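Local coordinates for protein hypoxanthine phosphoribosyltransferase (Bacillus anthracis, PDB 3O7M) that probably catalyses the transfer of a phosphoribosyl group from phosphoribosyl pyrophosphate to hypoxanthine, yielding IMP in purine salvage, at residues Leu131-Arg136 with Phe148-Glu153; Thr11-Glu16 with Pro170-Val175; Arg31-Glu36 with Pro122-Phe127. All coordinates share one frame; numbering follows the deposited sequence. Where two conformers were deposited one is given.

Contact 1. Residues Leu131-Arg136 with Phe148-Glu153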
ATOM      1  N   LEU B 131      -8.372 -22.564  12.473  1.00 26.41           N
ATOM      2  CA  LEU B 131      -9.659 -22.726  13.099  1.00 28.70           C
ATOM      3  C   LEU B 131     -10.788 -22.513  12.089  1.00 30.18           C
ATOM      4  O   LEU B 131     -10.675 -21.677  11.194  1.00 28.98           O
ATOM      5  CB  LEU B 131      -9.804 -21.716  14.240  1.00 28.60           C
ATOM      6  CG  LEU B 131      -8.686 -21.692  15.275  1.00 29.36           C
ATOM      7  CD1 LEU B 131      -8.912 -20.528  16.240  1.00 30.92           C
ATOM      8  CD2 LEU B 131      -8.569 -23.041  16.059  1.00 27.80           C
ATOM      9  N   ASP B 132     -11.890 -23.228  12.287  1.00 32.31           N
ATOM     10  CA  ASP B 132     -13.043 -23.152  11.391  1.00 34.86           C
ATOM     11  C   ASP B 132     -14.331 -23.032  12.210  1.00 37.07           C
ATOM     12  O   ASP B 132     -14.455 -23.615  13.293  1.00 36.36           O
ATOM     13  CB  ASP B 132     -13.076 -24.413  10.519  1.00 34.91           C
ATOM     14  CG  ASP B 132     -13.948 -24.270   9.262  1.00 39.17           C
ATOM     15  OD1 ASP B 132     -14.299 -23.131   8.851  1.00 38.92           O
ATOM     16  OD2 ASP B 132     -14.265 -25.331   8.668  1.00 42.91           O
ATOM     17  N   LYS B 133     -15.280 -22.251  11.703  1.00 39.32           N
ATOM     18  CA  LYS B 133     -16.596 -22.136  12.330  1.00 42.47           C
ATOM     19  C   LYS B 133     -17.591 -22.254  11.222  1.00 44.51           C
ATOM     20  O   LYS B 133     -18.229 -21.262  10.869  1.00 44.53           O
ATOM     21  CB  LYS B 133     -16.779 -20.813  13.052  1.00 43.19           C
ATOM     22  CG  LYS B 133     -15.934 -20.659  14.289  1.00 44.85           C
ATOM     23  CD  LYS B 133     -16.285 -19.355  15.004  1.00 47.66           C
ATOM     24  CE  LYS B 133     -15.411 -19.103  16.223  1.00 47.97           C
ATOM     25  NZ  LYS B 133     -15.710 -17.756  16.811  1.00 49.76           N
ATOM     26  N   PRO B 134     -17.720 -23.470  10.652  1.00 46.67           N
ATOM     27  CA  PRO B 134     -18.583 -23.682   9.490  1.00 48.51           C
ATOM     28  C   PRO B 134     -20.059 -23.390   9.721  1.00 51.70           C
ATOM     29  O   PRO B 134     -20.772 -23.075   8.758  1.00 53.02           O
ATOM     30  CB  PRO B 134     -18.355 -25.155   9.126  1.00 48.72           C
ATOM     31  CG  PRO B 134     -17.833 -25.783  10.346  1.00 47.78           C
ATOM     32  CD  PRO B 134     -17.057 -24.720  11.070  1.00 46.22           C
ATOM     33  N   GLU B 135     -20.519 -23.456  10.967  1.00 53.81           N
ATOM     34  CA  GLU B 135     -21.913 -23.145  11.242  1.00 56.57           C
ATOM     35  C   GLU B 135     -22.141 -21.623  11.212  1.00 56.92           C
ATOM     36  O   GLU B 135     -23.253 -21.145  11.444  1.00 58.05           O
ATOM     37  CB  GLU B 135     -22.418 -23.800  12.549  1.00 58.71           C
ATOM     38  CG  GLU B 135     -22.503 -25.352  12.475  1.00 61.02           C
ATOM     39  CD  GLU B 135     -23.593 -25.990  13.367  1.00 67.22           C
ATOM     40  OE1 GLU B 135     -23.869 -27.207  13.199  1.00 69.95           O
ATOM     41  OE2 GLU B 135     -24.195 -25.292  14.219  1.00 71.09           O
ATOM     42  N   ARG B 136     -21.089 -20.867  10.899  1.00 55.12           N
ATOM     43  CA  ARG B 136     -21.202 -19.420  10.786  1.00 55.03           C
ATOM     44  C   ARG B 136     -21.083 -18.946   9.330  1.00 53.41           C
ATOM     45  O   ARG B 136     -20.961 -17.750   9.074  1.00 52.61           O
ATOM     46  CB  ARG B 136     -20.117 -18.725  11.614  1.00 54.56           C
ATOM     47  CG  ARG B 136     -20.331 -18.746  13.129  1.00 57.68           C
ATOM     48  CD  ARG B 136     -19.776 -17.448  13.702  1.00 60.88           C
ATOM     49  NE  ARG B 136     -20.320 -16.339  12.913  1.00 64.29           N
ATOM     50  CZ  ARG B 136     -19.861 -15.092  12.891  1.00 65.52           C
ATOM     51  NH1 ARG B 136     -18.826 -14.726  13.641  1.00 65.92           N
ATOM     52  NH2 ARG B 136     -20.458 -14.204  12.096  1.00 66.38           N
ATOM     53  N   PHE B 148      -8.853 -27.048  13.611  1.00 26.83           N
ATOM     54  CA  PHE B 148      -9.857 -27.315  14.621  1.00 28.62           C
ATOM     55  C   PHE B 148     -11.152 -26.531  14.419  1.00 30.08           C
ATOM     56  O   PHE B 148     -11.148 -25.422  13.867  1.00 29.43           O
ATOM     57  CB  PHE B 148      -9.308 -26.882  15.996  1.00 28.08           C
ATOM     58  CG  PHE B 148      -8.017 -27.558  16.387  1.00 26.61           C
ATOM     59  CD1 PHE B 148      -6.799 -27.046  15.973  1.00 28.64           C
ATOM     60  CD2 PHE B 148      -8.027 -28.684  17.182  1.00 26.21           C
ATOM     61  CE1 PHE B 148      -5.620 -27.659  16.315  1.00 25.79           C
ATOM     62  CE2 PHE B 148      -6.848 -29.305  17.531  1.00 26.78           C
ATOM     63  CZ  PHE B 148      -5.641 -28.781  17.093  1.00 26.55           C
ATOM     64  N   GLN B 149     -12.257 -27.122  14.850  0.50 31.88           N
ATOM     65  CA  GLN B 149     -13.522 -26.422  14.858  0.50 34.11           C
ATOM     66  C   GLN B 149     -13.698 -25.952  16.287  0.50 36.05           C
ATOM     67  O   GLN B 149     -13.452 -26.705  17.231  0.50 35.83           O
ATOM     68  CB  GLN B 149     -14.683 -27.300  14.386  0.50 35.54           C
ATOM     69  CG  GLN B 149     -14.827 -27.362  12.866  0.50 37.04           C
ATOM     70  CD  GLN B 149     -15.885 -28.366  12.401  0.50 40.61           C
ATOM     71  OE1 GLN B 149     -15.927 -28.742  11.229  0.50 41.56           O
ATOM     72  NE2 GLN B 149     -16.727 -28.822  13.330  0.50 43.07           N
ATOM     73  N   ILE B 150     -14.028 -24.677  16.454  1.00 37.61           N
ATOM     74  CA  ILE B 150     -14.247 -24.122  17.786  1.00 41.98           C
ATOM     75  C   ILE B 150     -15.668 -23.608  17.911  1.00 45.68           C
ATOM     76  O   ILE B 150     -16.186 -22.980  16.987  1.00 46.36           O
ATOM     77  CB  ILE B 150     -13.277 -22.965  18.135  1.00 42.60           C
ATOM     78  CG1 ILE B 150     -13.489 -21.778  17.213  1.00 44.22           C
ATOM     79  CG2 ILE B 150     -11.820 -23.439  18.074  1.00 44.40           C
ATOM     80  CD1 ILE B 150     -12.830 -20.486  17.698  1.00 48.70           C
ATOM     81  N   PRO B 151     -16.299 -23.875  19.059  1.00 49.80           N
ATOM     82  CA  PRO B 151     -17.654 -23.443  19.266  1.00 53.29           C
ATOM     83  C   PRO B 151     -17.597 -21.969  19.495  1.00 55.19           C
ATOM     84  O   PRO B 151     -16.979 -21.524  20.459  1.00 56.30           O
ATOM     85  CB  PRO B 151     -18.060 -24.158  20.546  1.00 54.33           C
ATOM     86  CG  PRO B 151     -16.818 -24.286  21.313  1.00 52.77           C
ATOM     87  CD  PRO B 151     -15.661 -24.240  20.332  1.00 50.57           C
ATOM     88  N   ASP B 152     -18.214 -21.238  18.581  1.00 57.34           N
ATOM     89  CA  ASP B 152     -18.233 -19.791  18.585  1.00 58.70           C
ATOM     90  C   ASP B 152     -18.121 -19.145  19.961  1.00 59.33           C
ATOM     91  O   ASP B 152     -19.076 -19.117  20.746  1.00 62.26           O
ATOM     92  CB  ASP B 152     -19.466 -19.282  17.849  1.00 60.30           C
ATOM     93  CG  ASP B 152     -19.403 -17.800  17.596  1.00 63.36           C
ATOM     94  OD1 ASP B 152     -19.855 -17.028  18.473  1.00 69.24           O
ATOM     95  OD2 ASP B 152     -18.926 -17.413  16.504  1.00 66.11           O
ATOM     96  N   GLU B 153     -16.917 -18.667  20.234  1.00 57.47           N
ATOM     97  CA  GLU B 153     -16.580 -17.946  21.428  1.00 57.21           C
ATOM     98  C   GLU B 153     -15.745 -16.774  20.880  1.00 54.67           C
ATOM     99  O   GLU B 153     -15.825 -16.410  19.705  1.00 55.18           O
ATOM    100  CB  GLU B 153     -15.696 -18.831  22.323  1.00 57.37           C
ATOM    101  CG  GLU B 153     -16.368 -20.087  22.900  1.00 59.90           C
ATOM    102  CD  GLU B 153     -15.371 -21.169  23.345  1.00 61.80           C
ATOM    103  OE1 GLU B 153     -15.222 -21.386  24.563  1.00 63.69           O
ATOM    104  OE2 GLU B 153     -14.727 -21.807  22.483  1.00 63.34           O
TER
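Asp132 N donates to Phe148 O at 2.8 Å, and this bond leads the short parallel pairing in which Leu131 lies beside Phe148 and Asp132 beside Gln149. The return bond from Ile150 N to Asp132 O is weak, and beyond it the backbones part. From there Lys133 carries the contact. Its chain, fully extended past CG, brings NZ into a salt bridge with Asp152 OD2 at 3.2 Å, reached from above the carboxylate plane (69° out of it), and NZ also makes a weak bond to Glu153 O. Arg136 approaches the same carboxylate oxygen through a long salt bridge, NH1 to OD2 3.9 Å, its guanidinium plane turned 76° from the carboxylate. Lys133 thus holds this oxygen and Arg136 adds a looser charge, the three side chains forming a salt-bridge network. The carboxylate of Asp132 goes elsewhere, to Arg137.

The methylenes of Lys133 pack hard on Ile150, with CE only 3.3 Å from CD1. Leu131 CD2 touches both Ile150 CG2 (3.8 Å) and Phe148 CB, while in one of its two conformers Gln149 approaches the Pro134 ring.

Strand 103-104 bonds to Leu131 and Lys133 through Ile104. Lys133 and Arg136 also touch Asp105, in the acidic stretch characteristic of the phosphoribosyl pyrophosphate motif of this family; Leu131 reaches Ile13 and Ile155, and Phe148 packs on helix 15-32.

Contact 2. Residues Thr11-Glu16 with Pro170-Val175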
ATOM      1  N   THR B  11      -7.741 -22.850  28.555  1.00 44.50           N
ATOM      2  CA  THR B  11      -6.934 -23.266  27.417  1.00 40.92           C
ATOM      3  C   THR B  11      -7.793 -24.213  26.616  1.00 38.75           C
ATOM      4  O   THR B  11      -8.318 -25.174  27.153  1.00 38.80           O
ATOM      5  CB  THR B  11      -5.689 -24.020  27.871  1.00 40.41           C
ATOM      6  OG1 THR B  11      -4.833 -23.123  28.571  1.00 42.60           O
ATOM      7  CG2 THR B  11      -4.941 -24.612  26.694  1.00 37.55           C
ATOM      8  N   LEU B  12      -7.957 -23.939  25.338  1.00 35.88           N
ATOM      9  CA  LEU B  12      -8.760 -24.796  24.491  1.00 34.36           C
ATOM     10  C   LEU B  12      -7.871 -25.800  23.765  1.00 32.10           C
ATOM     11  O   LEU B  12      -8.235 -26.974  23.628  1.00 31.84           O
ATOM     12  CB  LEU B  12      -9.519 -23.965  23.452  1.00 34.29           C
ATOM     13  CG  LEU B  12     -10.610 -23.047  23.958  1.00 36.26           C
ATOM     14  CD1 LEU B  12     -11.331 -22.366  22.787  1.00 38.20           C
ATOM     15  CD2 LEU B  12     -11.605 -23.853  24.799  1.00 39.05           C
ATOM     16  N   ILE B  13      -6.727 -25.318  23.283  1.00 29.93           N
ATOM     17  CA  ILE B  13      -5.770 -26.146  22.546  1.00 28.89           C
ATOM     18  C   ILE B  13      -4.380 -25.770  23.021  1.00 28.96           C
ATOM     19  O   ILE B  13      -3.993 -24.589  22.953  1.00 27.68           O
ATOM     20  CB  ILE B  13      -5.799 -25.915  21.033  1.00 27.17           C
ATOM     21  CG1 ILE B  13      -7.254 -25.865  20.508  1.00 30.88           C
ATOM     22  CG2 ILE B  13      -4.984 -26.984  20.386  1.00 29.16           C
ATOM     23  CD1 ILE B  13      -7.438 -25.458  19.009  1.00 32.52           C
ATOM     24  N   SER B  14      -3.637 -26.766  23.505  1.00 28.20           N
ATOM     25  CA  SER B  14      -2.326 -26.517  24.050  1.00 28.58           C
ATOM     26  C   SER B  14      -1.276 -26.323  22.974  1.00 27.47           C
ATOM     27  O   SER B  14      -1.475 -26.643  21.812  1.00 25.17           O
ATOM     28  CB  SER B  14      -1.887 -27.678  24.944  1.00 30.33           C
ATOM     29  OG  SER B  14      -1.597 -28.813  24.152  1.00 29.11           O
ATOM     30  N   GLU B  15      -0.152 -25.781  23.392  1.00 27.70           N
ATOM     31  CA  GLU B  15       0.974 -25.619  22.526  1.00 29.09           C
ATOM     32  C   GLU B  15       1.291 -26.950  21.824  1.00 28.51           C
ATOM     33  O   GLU B  15       1.475 -26.991  20.612  1.00 28.07           O
ATOM     34  CB  GLU B  15       2.141 -25.114  23.378  1.00 31.60           C
ATOM     35  CG  GLU B  15       3.478 -25.109  22.739  1.00 34.94           C
ATOM     36  CD  GLU B  15       4.539 -24.521  23.673  1.00 41.52           C
ATOM     37  OE1 GLU B  15       4.209 -24.117  24.808  1.00 43.43           O
ATOM     38  OE2 GLU B  15       5.701 -24.441  23.256  1.00 45.66           O
ATOM     39  N   GLU B  16       1.360 -28.031  22.600  1.00 29.36           N
ATOM     40  CA  GLU B  16       1.679 -29.344  22.083  1.00 29.85           C
ATOM     41  C   GLU B  16       0.617 -29.855  21.097  1.00 27.73           C
ATOM     42  O   GLU B  16       0.956 -30.445  20.078  1.00 27.89           O
ATOM     43  CB  GLU B  16       1.814 -30.338  23.248  1.00 31.64           C
ATOM     44  CG  GLU B  16       3.006 -30.085  24.200  1.00 36.72           C
ATOM     45  CD  GLU B  16       2.809 -28.919  25.184  1.00 41.42           C
ATOM     46  OE1 GLU B  16       1.678 -28.373  25.331  1.00 40.81           O
ATOM     47  OE2 GLU B  16       3.816 -28.529  25.810  1.00 47.69           O
ATOM     48  N   PRO B 170       1.207 -19.024  23.548  1.00 29.08           N
ATOM     49  CA  PRO B 170       1.592 -20.165  22.738  1.00 28.93           C
ATOM     50  C   PRO B 170       0.485 -21.209  22.557  1.00 29.25           C
ATOM     51  O   PRO B 170       0.706 -22.226  21.874  1.00 29.51           O
ATOM     52  CB  PRO B 170       2.790 -20.745  23.499  1.00 29.20           C
ATOM     53  CG  PRO B 170       2.668 -20.255  24.847  1.00 31.47           C
ATOM     54  CD  PRO B 170       1.981 -18.936  24.795  1.00 29.88           C
ATOM     55  N   PHE B 171      -0.660 -20.962  23.192  1.00 28.43           N
ATOM     56  CA  PHE B 171      -1.813 -21.830  23.123  1.00 28.25           C
ATOM     57  C   PHE B 171      -3.018 -20.998  22.718  1.00 28.42           C
ATOM     58  O   PHE B 171      -2.922 -19.775  22.623  1.00 28.23           O
ATOM     59  CB  PHE B 171      -2.073 -22.496  24.478  1.00 29.82           C
ATOM     60  CG  PHE B 171      -2.134 -21.530  25.627  1.00 30.96           C
ATOM     61  CD1 PHE B 171      -3.309 -20.883  25.942  1.00 34.64           C
ATOM     62  CD2 PHE B 171      -1.002 -21.229  26.358  1.00 33.43           C
ATOM     63  CE1 PHE B 171      -3.361 -19.982  26.999  1.00 35.35           C
ATOM     64  CE2 PHE B 171      -1.057 -20.325  27.399  1.00 35.70           C
ATOM     65  CZ  PHE B 171      -2.231 -19.716  27.719  1.00 35.92           C
ATOM     66  N   ILE B 172      -4.120 -21.678  22.408  1.00 28.26           N
ATOM     67  CA  ILE B 172      -5.388 -21.038  22.094  1.00 30.01           C
ATOM     68  C   ILE B 172      -6.242 -21.113  23.360  1.00 31.61           C
ATOM     69  O   ILE B 172      -6.357 -22.181  23.998  1.00 30.97           O
ATOM     70  CB  ILE B 172      -6.115 -21.759  20.935  1.00 29.72           C
ATOM     71  CG1 ILE B 172      -5.329 -21.647  19.614  1.00 30.44           C
ATOM     72  CG2 ILE B 172      -7.510 -21.215  20.747  1.00 30.02           C
ATOM     73  CD1 ILE B 172      -5.584 -20.444  18.816  1.00 32.36           C
ATOM     74  N   ALA B 173      -6.818 -19.983  23.746  1.00 32.91           N
ATOM     75  CA  ALA B 173      -7.674 -19.911  24.926  1.00 35.08           C
ATOM     76  C   ALA B 173      -8.958 -19.147  24.603  1.00 36.93           C
ATOM     77  O   ALA B 173      -8.998 -18.364  23.669  1.00 36.36           O
ATOM     78  CB  ALA B 173      -6.944 -19.232  26.046  1.00 36.10           C
ATOM     79  N   SER B 174     -10.025 -19.437  25.332  1.00 40.47           N
ATOM     80  CA  SER B 174     -11.268 -18.690  25.186  1.00 42.92           C
ATOM     81  C   SER B 174     -11.095 -17.487  26.088  1.00 45.42           C
ATOM     82  O   SER B 174     -10.364 -17.562  27.072  1.00 44.80           O
ATOM     83  CB  SER B 174     -12.454 -19.510  25.673  1.00 44.07           C
ATOM     84  OG  SER B 174     -12.192 -19.990  26.972  1.00 44.24           O
ATOM     85  N   VAL B 175     -11.750 -16.385  25.735  1.00 48.31           N
ATOM     86  CA  VAL B 175     -11.672 -15.146  26.505  1.00 51.33           C
ATOM     87  C   VAL B 175     -13.069 -14.638  26.845  1.00 54.46           C
ATOM     88  O   VAL B 175     -13.949 -14.633  25.984  1.00 55.30           O
ATOM     89  CB  VAL B 175     -10.942 -14.063  25.706  1.00 50.55           C
ATOM     90  CG1 VAL B 175     -11.184 -12.690  26.324  1.00 53.97           C
ATOM     91  CG2 VAL B 175      -9.457 -14.378  25.622  1.00 49.90           C
TER
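Leu12 and Ile13 both turn their backbone N-H groups to Ile172 O, at 2.7 Å from Leu12 N and 3.2 Å from Ile13 N, so one carbonyl answers two successive residues. This is a classic beta bulge between antiparallel strands, and Ile172 N closes it by donating to Ile13 O at 3.0 Å.

The side chains sort themselves around the bulge. Phe171 places CG between its backbone N and carbonyl carbon (chi1 51°), a cramped rotamer that stands the ring up beside Thr11. There the hydroxyl OG1 of Thr11 lies over one face, 3.8 Å from CD1, and Ala173 CB sits in plane at the ring edge; Phe171 CB meanwhile rests 3.2 Å from Ile13 O. Ile13 and Ile172 are a hydrogen-bonded pair and share the other face of the sheet, their CB atoms 4.2 Å apart. Leu12, on the bulge, lays CG 3.9 Å from Ser174 N. Where the strand gives way to helix 15-32, Glu15 has CG anti to its backbone N (chi1 169°) and runs out straight, bringing OE1 at a slant to 3.9 Å from Pro170 CB. Ser14, the N-cap, caps a backbone N of the first helical turn with its side chain, and Gln17 OE1 accepts from Ser14 N in return: a capping box.

Strand 172-175 is the middle of the three-stranded antiparallel sheet, bonded on its other edge to strand 155-156, in the position of the hood of type I phosphoribosyltransferases. Ile13 and Ile172 pack on Leu18 of helix 15-32, while Leu12 and Ile172 reach Ile155.

Contact 3. Residues Arg31-Glu36 with Pro122-Phe127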
ATOM      1  N   ARG B  31       1.653 -34.783   0.930  1.00 43.12           N
ATOM      2  CA  ARG B  31       1.188 -35.817   0.022  1.00 45.83           C
ATOM      3  C   ARG B  31       0.311 -35.274  -1.125  1.00 45.13           C
ATOM      4  O   ARG B  31       0.326 -35.819  -2.211  1.00 45.88           O
ATOM      5  CB  ARG B  31       0.558 -36.986   0.753  1.00 48.43           C
ATOM      6  CG  ARG B  31      -0.485 -36.684   1.781  1.00 51.22           C
ATOM      7  CD  ARG B  31      -0.947 -38.013   2.441  1.00 58.13           C
ATOM      8  NE  ARG B  31      -1.746 -37.746   3.635  1.00 60.92           N
ATOM      9  CZ  ARG B  31      -1.298 -37.792   4.891  1.00 61.17           C
ATOM     10  NH1 ARG B  31      -0.053 -38.173   5.170  1.00 62.24           N
ATOM     11  NH2 ARG B  31      -2.132 -37.504   5.883  1.00 61.37           N
ATOM     12  N   ASP B  32      -0.410 -34.183  -0.904  1.00 43.39           N
ATOM     13  CA  ASP B  32      -1.228 -33.608  -1.972  1.00 43.72           C
ATOM     14  C   ASP B  32      -0.416 -32.955  -3.082  1.00 42.63           C
ATOM     15  O   ASP B  32      -0.893 -32.863  -4.201  1.00 42.72           O
ATOM     16  CB  ASP B  32      -2.191 -32.561  -1.421  1.00 42.69           C
ATOM     17  CG  ASP B  32      -3.251 -33.155  -0.546  1.00 45.83           C
ATOM     18  OD1 ASP B  32      -3.480 -34.382  -0.650  1.00 45.69           O
ATOM     19  OD2 ASP B  32      -3.852 -32.392   0.246  1.00 48.96           O
ATOM     20  N   PHE B  33       0.790 -32.480  -2.771  1.00 41.06           N
ATOM     21  CA  PHE B  33       1.637 -31.820  -3.762  1.00 40.50           C
ATOM     22  C   PHE B  33       3.012 -32.481  -3.875  1.00 42.02           C
ATOM     23  O   PHE B  33       4.046 -31.815  -4.027  1.00 40.59           O
ATOM     24  CB  PHE B  33       1.771 -30.346  -3.403  1.00 38.62           C
ATOM     25  CG  PHE B  33       0.468 -29.616  -3.459  1.00 36.95           C
ATOM     26  CD1 PHE B  33      -0.282 -29.421  -2.323  1.00 35.66           C
ATOM     27  CD2 PHE B  33      -0.056 -29.212  -4.679  1.00 37.11           C
ATOM     28  CE1 PHE B  33      -1.506 -28.775  -2.391  1.00 34.71           C
ATOM     29  CE2 PHE B  33      -1.289 -28.582  -4.746  1.00 37.39           C
ATOM     30  CZ  PHE B  33      -1.996 -28.344  -3.596  1.00 35.67           C
ATOM     31  N   GLU B  34       3.015 -33.803  -3.811  1.00 43.47           N
ATOM     32  CA  GLU B  34       4.250 -34.543  -3.830  1.00 45.89           C
ATOM     33  C   GLU B  34       5.037 -34.191  -5.097  1.00 46.89           C
ATOM     34  O   GLU B  34       4.498 -34.209  -6.205  1.00 48.11           O
ATOM     35  CB  GLU B  34       3.943 -36.047  -3.757  1.00 48.66           C
ATOM     36  CG  GLU B  34       5.125 -36.905  -3.376  1.00 53.95           C
ATOM     37  CD  GLU B  34       4.793 -38.382  -3.382  1.00 60.71           C
ATOM     38  OE1 GLU B  34       3.932 -38.803  -4.191  1.00 65.24           O
ATOM     39  OE2 GLU B  34       5.409 -39.134  -2.593  1.00 65.94           O
ATOM     40  N   GLY B  35       6.307 -33.854  -4.922  1.00 47.12           N
ATOM     41  CA  GLY B  35       7.182 -33.516  -6.030  1.00 48.32           C
ATOM     42  C   GLY B  35       6.995 -32.131  -6.630  1.00 47.65           C
ATOM     43  O   GLY B  35       7.594 -31.817  -7.667  1.00 50.13           O
ATOM     44  N   GLU B  36       6.186 -31.288  -6.010  1.00 44.89           N
ATOM     45  CA  GLU B  36       5.931 -29.994  -6.589  1.00 43.90           C
ATOM     46  C   GLU B  36       6.288 -28.845  -5.659  1.00 41.12           C
ATOM     47  O   GLU B  36       6.297 -29.002  -4.432  1.00 39.78           O
ATOM     48  CB  GLU B  36       4.456 -29.862  -6.963  1.00 43.47           C
ATOM     49  CG  GLU B  36       3.962 -30.854  -8.012  1.00 48.83           C
ATOM     50  CD  GLU B  36       2.582 -30.490  -8.513  1.00 53.35           C
ATOM     51  OE1 GLU B  36       1.613 -31.155  -8.089  1.00 59.26           O
ATOM     52  OE2 GLU B  36       2.454 -29.502  -9.281  1.00 53.99           O
ATOM     53  N   PRO B 122      -3.723 -19.585 -11.054  1.00 36.42           N
ATOM     54  CA  PRO B 122      -2.829 -20.573 -10.433  1.00 36.27           C
ATOM     55  C   PRO B 122      -3.181 -21.994 -10.907  1.00 36.96           C
ATOM     56  O   PRO B 122      -4.296 -22.215 -11.380  1.00 37.23           O
ATOM     57  CB  PRO B 122      -3.150 -20.432  -8.953  1.00 34.77           C
ATOM     58  CG  PRO B 122      -4.619 -20.027  -8.969  1.00 34.92           C
ATOM     59  CD  PRO B 122      -4.688 -19.040 -10.080  1.00 35.29           C
ATOM     60  N   LYS B 123      -2.239 -22.923 -10.811  1.00 37.18           N
ATOM     61  CA  LYS B 123      -2.497 -24.298 -11.168  1.00 38.66           C
ATOM     62  C   LYS B 123      -3.511 -24.892 -10.182  1.00 37.87           C
ATOM     63  O   LYS B 123      -4.438 -25.594 -10.587  1.00 38.17           O
ATOM     64  CB  LYS B 123      -1.200 -25.114 -11.145  1.00 40.15           C
ATOM     65  CG  LYS B 123      -1.365 -26.574 -11.581  1.00 43.79           C
ATOM     66  CD  LYS B 123      -0.100 -27.385 -11.345  1.00 46.42           C
ATOM     67  CE  LYS B 123      -0.332 -28.862 -11.691  1.00 50.06           C
ATOM     68  NZ  LYS B 123       0.818 -29.715 -11.294  1.00 52.15           N
ATOM     69  N   ALA B 124      -3.332 -24.616  -8.893  1.00 35.41           N
ATOM     70  CA  ALA B 124      -4.221 -25.110  -7.838  1.00 34.78           C
ATOM     71  C   ALA B 124      -4.335 -24.046  -6.745  1.00 33.00           C
ATOM     72  O   ALA B 124      -3.412 -23.273  -6.533  1.00 32.89           O
ATOM     73  CB  ALA B 124      -3.690 -26.431  -7.236  1.00 34.29           C
ATOM     74  N   LEU B 125      -5.467 -23.990  -6.068  1.00 31.68           N
ATOM     75  CA  LEU B 125      -5.677 -22.982  -5.045  1.00 31.54           C
ATOM     76  C   LEU B 125      -6.457 -23.622  -3.931  1.00 31.86           C
ATOM     77  O   LEU B 125      -7.628 -23.958  -4.101  1.00 32.24           O
ATOM     78  CB  LEU B 125      -6.444 -21.777  -5.593  1.00 31.71           C
ATOM     79  CG  LEU B 125      -6.793 -20.639  -4.611  1.00 31.09           C
ATOM     80  CD1 LEU B 125      -5.547 -19.932  -4.129  1.00 29.53           C
ATOM     81  CD2 LEU B 125      -7.705 -19.626  -5.270  1.00 35.18           C
ATOM     82  N   LYS B 126      -5.807 -23.784  -2.788  1.00 30.65           N
ATOM     83  CA  LYS B 126      -6.432 -24.434  -1.660  1.00 31.80           C
ATOM     84  C   LYS B 126      -6.350 -23.528  -0.430  1.00 30.45           C
ATOM     85  O   LYS B 126      -5.512 -22.638  -0.362  1.00 29.29           O
ATOM     86  CB  LYS B 126      -5.739 -25.765  -1.403  1.00 31.60           C
ATOM     87  CG  LYS B 126      -5.946 -26.770  -2.531  1.00 37.00           C
ATOM     88  CD  LYS B 126      -5.421 -28.136  -2.149  1.00 45.95           C
ATOM     89  CE  LYS B 126      -5.789 -29.201  -3.202  1.00 50.62           C
ATOM     90  NZ  LYS B 126      -5.382 -30.521  -2.647  1.00 54.66           N
ATOM     91  N   PHE B 127      -7.241 -23.772   0.520  1.00 29.86           N
ATOM     92  CA  PHE B 127      -7.331 -22.972   1.716  1.00 29.73           C
ATOM     93  C   PHE B 127      -7.032 -23.817   2.940  1.00 29.17           C
ATOM     94  O   PHE B 127      -7.527 -24.934   3.084  1.00 28.54           O
ATOM     95  CB  PHE B 127      -8.689 -22.318   1.784  1.00 30.55           C
ATOM     96  CG  PHE B 127      -8.886 -21.330   0.684  1.00 33.96           C
ATOM     97  CD1 PHE B 127      -8.496 -20.014   0.859  1.00 35.14           C
ATOM     98  CD2 PHE B 127      -9.329 -21.739  -0.556  1.00 38.72           C
ATOM     99  CE1 PHE B 127      -8.614 -19.093  -0.170  1.00 37.66           C
ATOM    100  CE2 PHE B 127      -9.465 -20.809  -1.596  1.00 40.93           C
ATOM    101  CZ  PHE B 127      -9.089 -19.490  -1.393  1.00 39.10           C
TER
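Glu36 and Lys123 reach for each other from opposite directions, and their charged ends form the one short ionic bond here: Lys123 NZ to Glu36 OE2, 2.6 Å. The ammonium stands above the carboxylate plane, 38° out of it. Lys123 swings CG away from its backbone N (chi1 -177°) and stays extended beyond. Glu36 OE2 also takes a bond from Asn96 ND2, so two donors grip the same oxygen. A second ionic pair, Asp32 OD2 with Lys126 NZ, is long at 3.8 Å; the stronger partner of this carboxylate is the hydroxyl of Tyr145.

The apolar contacts belong to Phe33, which follows the last turn of helix 15-32. Its ring meets the strand with its edge: CZ lies 3.7 Å from Lys126 CD, and CE2 is 4.1 Å from Ala124 CB. The methylenes of Lys126 therefore serve as hydrocarbon on the way to Asp32.

Within residues 31-36, Phe33 to Glu36 make a type II turn closed by Glu36 N to Phe33 O; no backbone bond joins the two segments.

The helix end and the turn after it thus meet the start of strand 124-132 through side chains alone: a buried aromatic edge flanked by two ionic pairs nearer the surface. Lys123 and Asn96 would be expected to stabilise the charge on Glu36, whereas Asp32 relies more on Tyr145 than on the distant Lys126.

Contacts 1 and 2 are neighbours, their centres about 15 Å apart, and they touch: Ile13 CD1 packs 3.4 Å from Phe148 CG, and Glu153 meets Leu12 and Ser174. The centre of contact 3 lies about 25 Å from that of contact 1 and about 29 Å from that of contact 2, on the far side of the chain's centre from the latter. Helix 15-32 runs between contacts 2 and 3, and strand 124-132 between contacts 3 and 1. Along the chain, contact 2 closes a long loop that encloses contact 3 and then contact 1. The near-terminal strands of contact 2 are thereby set against the end of the main sheet, consistent with a phosphoribosyltransferase hood seated on its core.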